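NAD(+) phosphorylase MbcT (Mycobacterium tuberculosis, PDB 6FKG) degrades NAD(+) by phosphorolysis as the toxin of a type II toxin-antitoxin system, causing cell death unless neutralised by the antitoxin MbcA. Local coordinates at residues L9-I13 with A130-A135. Numbering follows the deposited sequence.
Sequences LVQRI and AVGHAA
L9 CD2 lies over one face of the A130 carbonyl group, 3.8 Å from A130 O. I13 CD1 meets the next carbonyl at its oxygen rather than over its face, 3.8 Å from V131 O. Both are van der Waals contacts of a methyl with a flat peptide group. The other contacts are between aliphatic carbons. The methyl of A134 points at helix 7-16 and fits among L9, V10 and I13. Its tightest neighbour is I13, with CD1 3.5 Å from A134 CB, closer than usual for two carbons. I13 reaches this far because its chain runs extended to CD1 (chi2 168°). The same CD1 touches V131 CG1 at 4.0 Å. With CG anti to the backbone N (chi1 178°), the isobutyl end of L9 is carried out toward A130, where CD2 is 4.1 Å from A130 CB. The nearest backbone approach is V10 CA to A134 CA, 5.7 Å, consistent with the small side chain of A134. The axes of the two segments approach to 9.6 Å and cross at -67°. The contact packs helix 7-16, near the N-terminus, across helix 126-137. Two MbcA chains border it, one packing on V10 and the other on L9. I13 and V131 both touch L102 of strand 89-103, which ties the helix pair to the sheet.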
loop_
_atom_site.group_PDB
_atom_site.type_symbol
_atom_site.label_atom_id
_atom_site.label_comp_id
_atom_site.label_asym_id
_atom_site.label_seq_id
_atom_site.Cartn_x
_atom_site.Cartn_y
_atom_site.Cartn_z
ATOM N N LEU B 9 -33.350 -10.369 7.153
ATOM C CA LEU B 9 -33.903 -10.474 5.802
ATOM C C LEU B 9 -34.111 -11.915 5.384
ATOM O O LEU B 9 -35.130 -12.249 4.779
ATOM C CB LEU B 9 -32.999 -9.777 4.788
ATOM C CG LEU B 9 -33.431 -9.846 3.319
ATOM C CD1 LEU B 9 -34.701 -9.010 3.090
ATOM C CD2 LEU B 9 -32.295 -9.379 2.419
ATOM N N VAL B 10 -33.138 -12.770 5.695
ATOM C CA VAL B 10 -33.262 -14.182 5.385
ATOM C C VAL B 10 -34.492 -14.749 6.101
ATOM O O VAL B 10 -35.280 -15.482 5.506
ATOM C CB VAL B 10 -31.991 -14.976 5.788
ATOM C CG1 VAL B 10 -32.204 -16.466 5.587
ATOM C CG2 VAL B 10 -30.780 -14.519 4.975
ATOM N N GLN B 11 -34.661 -14.392 7.372
ATOM C CA GLN B 11 -35.772 -14.915 8.160
ATOM C C GLN B 11 -37.104 -14.469 7.577
ATOM O O GLN B 11 -38.041 -15.264 7.457
ATOM C CB GLN B 11 -35.671 -14.466 9.618
ATOM C CG GLN B 11 -36.541 -15.279 10.569
ATOM C CD GLN B 11 -35.918 -16.626 10.930
ATOM O OE1 GLN B 11 -34.765 -16.903 10.595
ATOM N NE2 GLN B 11 -36.680 -17.463 11.628
ATOM N N ARG B 12 -37.184 -13.195 7.207
ATOM C CA ARG B 12 -38.424 -12.649 6.669
ATOM C C ARG B 12 -38.784 -13.317 5.354
ATOM O O ARG B 12 -39.944 -13.645 5.119
ATOM C CB ARG B 12 -38.314 -11.138 6.480
ATOM C CG ARG B 12 -38.318 -10.363 7.774
ATOM C CD ARG B 12 -39.442 -10.836 8.673
ATOM N NE ARG B 12 -39.943 -9.762 9.519
ATOM C CZ ARG B 12 -40.710 -8.767 9.085
ATOM N NH1 ARG B 12 -41.066 -8.704 7.807
ATOM N NH2 ARG B 12 -41.117 -7.832 9.930
ATOM N N ILE B 13 -37.794 -13.518 4.492
ATOM C CA ILE B 13 -38.057 -14.139 3.201
ATOM C C ILE B 13 -38.487 -15.597 3.385
ATOM O O ILE B 13 -39.436 -16.060 2.744
ATOM C CB ILE B 13 -36.825 -14.023 2.276
ATOM C CG1 ILE B 13 -36.688 -12.562 1.814
ATOM C CG2 ILE B 13 -36.956 -14.959 1.072
ATOM C CD1 ILE B 13 -35.392 -12.238 1.135
ATOM N N ALA B 130 -29.978 -7.923 -2.806
ATOM C CA ALA B 130 -29.915 -8.593 -1.514
ATOM C C ALA B 130 -31.082 -9.557 -1.367
ATOM O O ALA B 130 -30.928 -10.660 -0.836
ATOM C CB ALA B 130 -29.917 -7.584 -0.383
ATOM N N VAL B 131 -32.251 -9.144 -1.852
ATOM C CA VAL B 131 -33.432 -9.994 -1.774
ATOM C C VAL B 131 -33.283 -11.228 -2.679
ATOM O O VAL B 131 -33.574 -12.357 -2.253
ATOM C CB VAL B 131 -34.718 -9.195 -2.134
ATOM C CG1 VAL B 131 -35.909 -10.121 -2.274
ATOM C CG2 VAL B 131 -34.995 -8.135 -1.066
ATOM N N GLY B 132 -32.826 -11.030 -3.914
ATOM C CA GLY B 132 -32.586 -12.160 -4.812
ATOM C C GLY B 132 -31.516 -13.086 -4.253
ATOM O O GLY B 132 -31.636 -14.310 -4.323
ATOM N N HIS B 133 -30.467 -12.505 -3.681
ATOM C CA HIS B 133 -29.413 -13.297 -3.055
ATOM C C HIS B 133 -29.994 -14.200 -1.968
ATOM O O HIS B 133 -29.701 -15.391 -1.909
ATOM C CB HIS B 133 -28.353 -12.383 -2.464
ATOM C CG HIS B 133 -27.168 -13.102 -1.894
ATOM N ND1 HIS B 133 -26.243 -12.475 -1.086
ATOM C CD2 HIS B 133 -26.736 -14.377 -2.039
ATOM C CE1 HIS B 133 -25.302 -13.338 -0.742
ATOM N NE2 HIS B 133 -25.584 -14.502 -1.303
ATOM N N ALA B 134 -30.822 -13.628 -1.106
ATOM C CA ALA B 134 -31.392 -14.391 0.006
ATOM C C ALA B 134 -32.326 -15.499 -0.486
ATOM O O ALA B 134 -32.323 -16.600 0.061
ATOM C CB ALA B 134 -32.132 -13.460 0.962
ATOM N N ALA B 135 -33.128 -15.216 -1.510
ATOM C CA ALA B 135 -34.057 -16.222 -2.030
ATOM C C ALA B 135 -33.270 -17.410 -2.568
ATOM O O ALA B 135 -33.626 -18.569 -2.320
ATOM C CB ALA B 135 -34.959 -15.635 -3.126
#